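Local coordinates for putative membrane protein COG4129 (Clostridium difficile, PDB 3KMI) that is of unproven function but is probably an aromatic acid exporter of the cell membrane, represented here by its helical C-terminal domain, at residues L25-V33 with H106-Y117. Residues are numbered along the deposited sequence; the frame is centred on the assembly and turned at random.
Sequences LIDIADIIV and HILSAFIHKIGY
H113 of helix 103-117 lays its imidazole across A29 of helix 7-33. The A29 methyl sits over the ring centre, CB 3.6 Å from the centroid, a CH-pi contact. At the ring edge, H113 NE2 donates a hydrogen bond to D30 OD1 (2.8 Å). The acceptor lies in the imidazole plane, but the N-H approaches from above the carboxylate plane and the bond is bent, at 138°. One turn earlier, S109 OG donates a hydrogen bond to A29 O (2.8 Å). Chi1 (174°) sets OG anti to the backbone N, toward helix 7-33; it meets A29 O from above the carbonyl plane. I26 CD1 makes a second CH-pi contact, 3.7 Å from the Y117 ring centroid, over one face and offset toward the rim. On the buried side, I112 CG2 packs against L25 CG (3.5 Å), and I112 CD1 meets I32 CD1. L88 and V95 of helix 68-95 touch L25 and I32, respectively, while L164 of helix 148-176 touches I112. The segments run nearly antiparallel in a helical bundle, axes 8.5 Å apart. A29 CA and S109 CA are 4.6 Å apart, consistent with small residues allowing close packing. A carboxylate beside H113 would tend to stabilise a protonated imidazole.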
loop_
_atom_site.group_PDB
_atom_site.type_symbol
_atom_site.label_atom_id
_atom_site.label_comp_id
_atom_site.label_asym_id
_atom_site.label_seq_id
_atom_site.Cartn_x
_atom_site.Cartn_y
_atom_site.Cartn_z
ATOM N N LEU A 25 5.234 3.351 14.020
ATOM C CA LEU A 25 5.713 2.039 13.575
ATOM C C LEU A 25 6.048 1.115 14.761
ATOM O O LEU A 25 5.679 -0.073 14.790
ATOM C CB LEU A 25 6.918 2.218 12.620
ATOM C CG LEU A 25 7.412 0.925 11.981
ATOM C CD1 LEU A 25 6.449 0.442 10.862
ATOM C CD2 LEU A 25 8.845 1.072 11.374
ATOM N N ILE A 26 6.756 1.659 15.739
ATOM C CA ILE A 26 7.119 0.885 16.926
ATOM C C ILE A 26 5.851 0.493 17.730
ATOM O O ILE A 26 5.783 -0.607 18.295
ATOM C CB ILE A 26 8.120 1.700 17.796
ATOM C CG1 ILE A 26 9.467 1.802 17.062
ATOM C CG2 ILE A 26 8.264 1.113 19.183
ATOM C CD1 ILE A 26 10.316 3.042 17.446
ATOM N N ASP A 27 4.864 1.396 17.784
ATOM C CA ASP A 27 3.575 1.046 18.434
ATOM C C ASP A 27 3.008 -0.178 17.770
ATOM O O ASP A 27 2.497 -1.046 18.461
ATOM C CB ASP A 27 2.510 2.140 18.284
ATOM C CG ASP A 27 2.821 3.376 19.061
ATOM O OD1 ASP A 27 3.609 3.290 20.014
ATOM O OD2 ASP A 27 2.250 4.445 18.719
ATOM N N ILE A 28 3.067 -0.223 16.430
ATOM C CA ILE A 28 2.599 -1.401 15.675
ATOM C C ILE A 28 3.344 -2.706 16.076
ATOM O O ILE A 28 2.717 -3.739 16.421
ATOM C CB ILE A 28 2.607 -1.148 14.144
ATOM C CG1 ILE A 28 1.479 -0.157 13.794
ATOM C CG2 ILE A 28 2.421 -2.456 13.371
ATOM C CD1 ILE A 28 1.754 0.642 12.490
ATOM N N ALA A 29 4.662 -2.655 16.084
ATOM C CA ALA A 29 5.468 -3.819 16.526
ATOM C C ALA A 29 5.013 -4.302 17.931
ATOM O O ALA A 29 4.972 -5.505 18.185
ATOM C CB ALA A 29 6.947 -3.481 16.548
ATOM N N ASP A 30 4.714 -3.367 18.838
ATOM C CA ASP A 30 4.296 -3.716 20.218
ATOM C C ASP A 30 2.920 -4.367 20.255
ATOM O O ASP A 30 2.615 -5.178 21.142
ATOM C CB ASP A 30 4.239 -2.460 21.102
ATOM C CG ASP A 30 5.614 -1.859 21.377
ATOM O OD1 ASP A 30 6.610 -2.600 21.307
ATOM O OD2 ASP A 30 5.698 -0.635 21.660
ATOM N N ILE A 31 2.055 -3.965 19.329
ATOM C CA ILE A 31 0.706 -4.524 19.260
ATOM C C ILE A 31 0.748 -6.008 18.849
ATOM O O ILE A 31 0.005 -6.845 19.403
ATOM C CB ILE A 31 -0.217 -3.701 18.348
ATOM C CG1 ILE A 31 -0.610 -2.394 19.075
ATOM C CG2 ILE A 31 -1.468 -4.542 18.004
ATOM C CD1 ILE A 31 -1.067 -1.257 18.189
ATOM N N ILE A 32 1.655 -6.350 17.927
ATOM C CA ILE A 32 1.819 -7.763 17.529
ATOM C C ILE A 32 2.037 -8.664 18.749
ATOM O O ILE A 32 1.430 -9.742 18.849
ATOM C CB ILE A 32 2.955 -7.952 16.480
ATOM C CG1 ILE A 32 2.623 -7.162 15.230
ATOM C CG2 ILE A 32 3.240 -9.448 16.179
ATOM C CD1 ILE A 32 3.805 -6.921 14.282
ATOM N N VAL A 33 2.881 -8.203 19.677
ATOM C CA VAL A 33 3.278 -8.995 20.852
ATOM C C VAL A 33 2.288 -8.859 22.006
ATOM O O VAL A 33 2.065 -9.815 22.719
ATOM C CB VAL A 33 4.696 -8.634 21.365
ATOM C CG1 VAL A 33 5.034 -9.426 22.621
ATOM C CG2 VAL A 33 5.715 -8.927 20.322
ATOM N N HIS A 106 6.499 -12.955 16.326
ATOM C CA HIS A 106 7.540 -12.404 17.198
ATOM C C HIS A 106 8.758 -11.934 16.370
ATOM O O HIS A 106 9.327 -10.908 16.667
ATOM C CB HIS A 106 7.966 -13.451 18.231
ATOM C CG HIS A 106 6.980 -13.650 19.343
ATOM N ND1 HIS A 106 6.821 -12.735 20.365
ATOM C CD2 HIS A 106 6.155 -14.684 19.632
ATOM C CE1 HIS A 106 5.921 -13.184 21.222
ATOM N NE2 HIS A 106 5.500 -14.366 20.800
ATOM N N ILE A 107 9.126 -12.670 15.326
ATOM C CA ILE A 107 10.267 -12.296 14.476
ATOM C C ILE A 107 9.931 -11.023 13.654
ATOM O O ILE A 107 10.770 -10.128 13.512
ATOM C CB ILE A 107 10.709 -13.483 13.588
ATOM C CG1 ILE A 107 11.463 -14.515 14.442
ATOM C CG2 ILE A 107 11.614 -13.028 12.392
ATOM C CD1 ILE A 107 11.504 -15.887 13.813
ATOM N N LEU A 108 8.702 -10.965 13.136
ATOM C CA LEU A 108 8.202 -9.793 12.441
ATOM C C LEU A 108 8.236 -8.570 13.363
ATOM O O LEU A 108 8.692 -7.473 12.985
ATOM C CB LEU A 108 6.760 -10.022 11.946
ATOM C CG LEU A 108 6.196 -8.749 11.307
ATOM C CD1 LEU A 108 7.030 -8.423 10.056
ATOM C CD2 LEU A 108 4.717 -8.875 10.995
ATOM N N SER A 109 7.718 -8.743 14.563
ATOM C CA SER A 109 7.732 -7.661 15.515
ATOM C C SER A 109 9.162 -7.158 15.823
ATOM O O SER A 109 9.404 -5.945 15.845
ATOM C CB SER A 109 7.065 -8.116 16.798
ATOM O OG SER A 109 7.188 -7.119 17.780
ATOM N N ALA A 110 10.103 -8.084 16.014
ATOM C CA ALA A 110 11.504 -7.715 16.236
ATOM C C ALA A 110 12.042 -6.917 15.042
ATOM O O ALA A 110 12.731 -5.910 15.211
ATOM C CB ALA A 110 12.362 -8.978 16.484
ATOM N N PHE A 111 11.693 -7.351 13.847
ATOM C CA PHE A 111 12.168 -6.690 12.606
ATOM C C PHE A 111 11.608 -5.251 12.479
ATOM O O PHE A 111 12.333 -4.319 12.105
ATOM C CB PHE A 111 11.818 -7.551 11.382
ATOM C CG PHE A 111 12.281 -6.969 10.056
ATOM C CD1 PHE A 111 13.627 -6.668 9.834
ATOM C CD2 PHE A 111 11.371 -6.773 9.021
ATOM C CE1 PHE A 111 14.053 -6.129 8.584
ATOM C CE2 PHE A 111 11.779 -6.247 7.782
ATOM C CZ PHE A 111 13.125 -5.911 7.576
ATOM N N ILE A 112 10.333 -5.068 12.816
ATOM C CA ILE A 112 9.721 -3.752 12.836
ATOM C C ILE A 112 10.357 -2.827 13.902
ATOM O O ILE A 112 10.564 -1.645 13.650
ATOM C CB ILE A 112 8.161 -3.825 13.031
ATOM C CG1 ILE A 112 7.534 -4.559 11.833
ATOM C CG2 ILE A 112 7.596 -2.411 13.164
ATOM C CD1 ILE A 112 6.066 -4.991 12.009
ATOM N N HIS A 113 10.632 -3.357 15.087
ATOM C CA HIS A 113 11.421 -2.601 16.090
ATOM C C HIS A 113 12.781 -2.188 15.563
ATOM O O HIS A 113 13.233 -1.062 15.792
ATOM C CB HIS A 113 11.638 -3.398 17.383
ATOM C CG HIS A 113 10.476 -3.348 18.330
ATOM N ND1 HIS A 113 9.820 -4.478 18.763
ATOM C CD2 HIS A 113 9.869 -2.307 18.953
ATOM C CE1 HIS A 113 8.838 -4.136 19.582
ATOM N NE2 HIS A 113 8.841 -2.824 19.708
ATOM N N LYS A 114 13.447 -3.111 14.887
ATOM C CA LYS A 114 14.758 -2.847 14.337
ATOM C C LYS A 114 14.630 -1.684 13.370
ATOM O O LYS A 114 15.414 -0.720 13.408
ATOM C CB LYS A 114 15.332 -4.092 13.651
ATOM C CG LYS A 114 16.694 -3.876 12.990
ATOM C CD LYS A 114 17.159 -5.161 12.345
ATOM C CE LYS A 114 18.584 -5.094 11.805
ATOM N NZ LYS A 114 18.944 -6.454 11.284
ATOM N N ILE A 115 13.642 -1.766 12.503
ATOM C CA ILE A 115 13.390 -0.688 11.534
ATOM C C ILE A 115 13.116 0.646 12.278
ATOM O O ILE A 115 13.682 1.699 11.947
ATOM C CB ILE A 115 12.218 -1.019 10.564
ATOM C CG1 ILE A 115 12.528 -2.252 9.676
ATOM C CG2 ILE A 115 11.876 0.244 9.717
ATOM C CD1 ILE A 115 11.310 -2.753 8.804
ATOM N N GLY A 116 12.231 0.610 13.255
ATOM C CA GLY A 116 11.857 1.825 13.952
ATOM C C GLY A 116 13.026 2.527 14.627
ATOM O O GLY A 116 13.031 3.759 14.735
ATOM N N TYR A 117 14.020 1.764 15.093
ATOM C CA TYR A 117 15.138 2.333 15.889
ATOM C C TYR A 117 16.446 2.559 15.156
ATOM O O TYR A 117 17.393 3.115 15.741
ATOM C CB TYR A 117 15.413 1.463 17.141
ATOM C CG TYR A 117 14.336 1.648 18.188
ATOM C CD1 TYR A 117 14.304 2.805 18.976
ATOM C CD2 TYR A 117 13.345 0.708 18.364
ATOM C CE1 TYR A 117 13.309 3.008 19.911
ATOM C CE2 TYR A 117 12.359 0.901 19.308
ATOM C CZ TYR A 117 12.348 2.044 20.064
ATOM O OH TYR A 117 11.375 2.213 21.023
#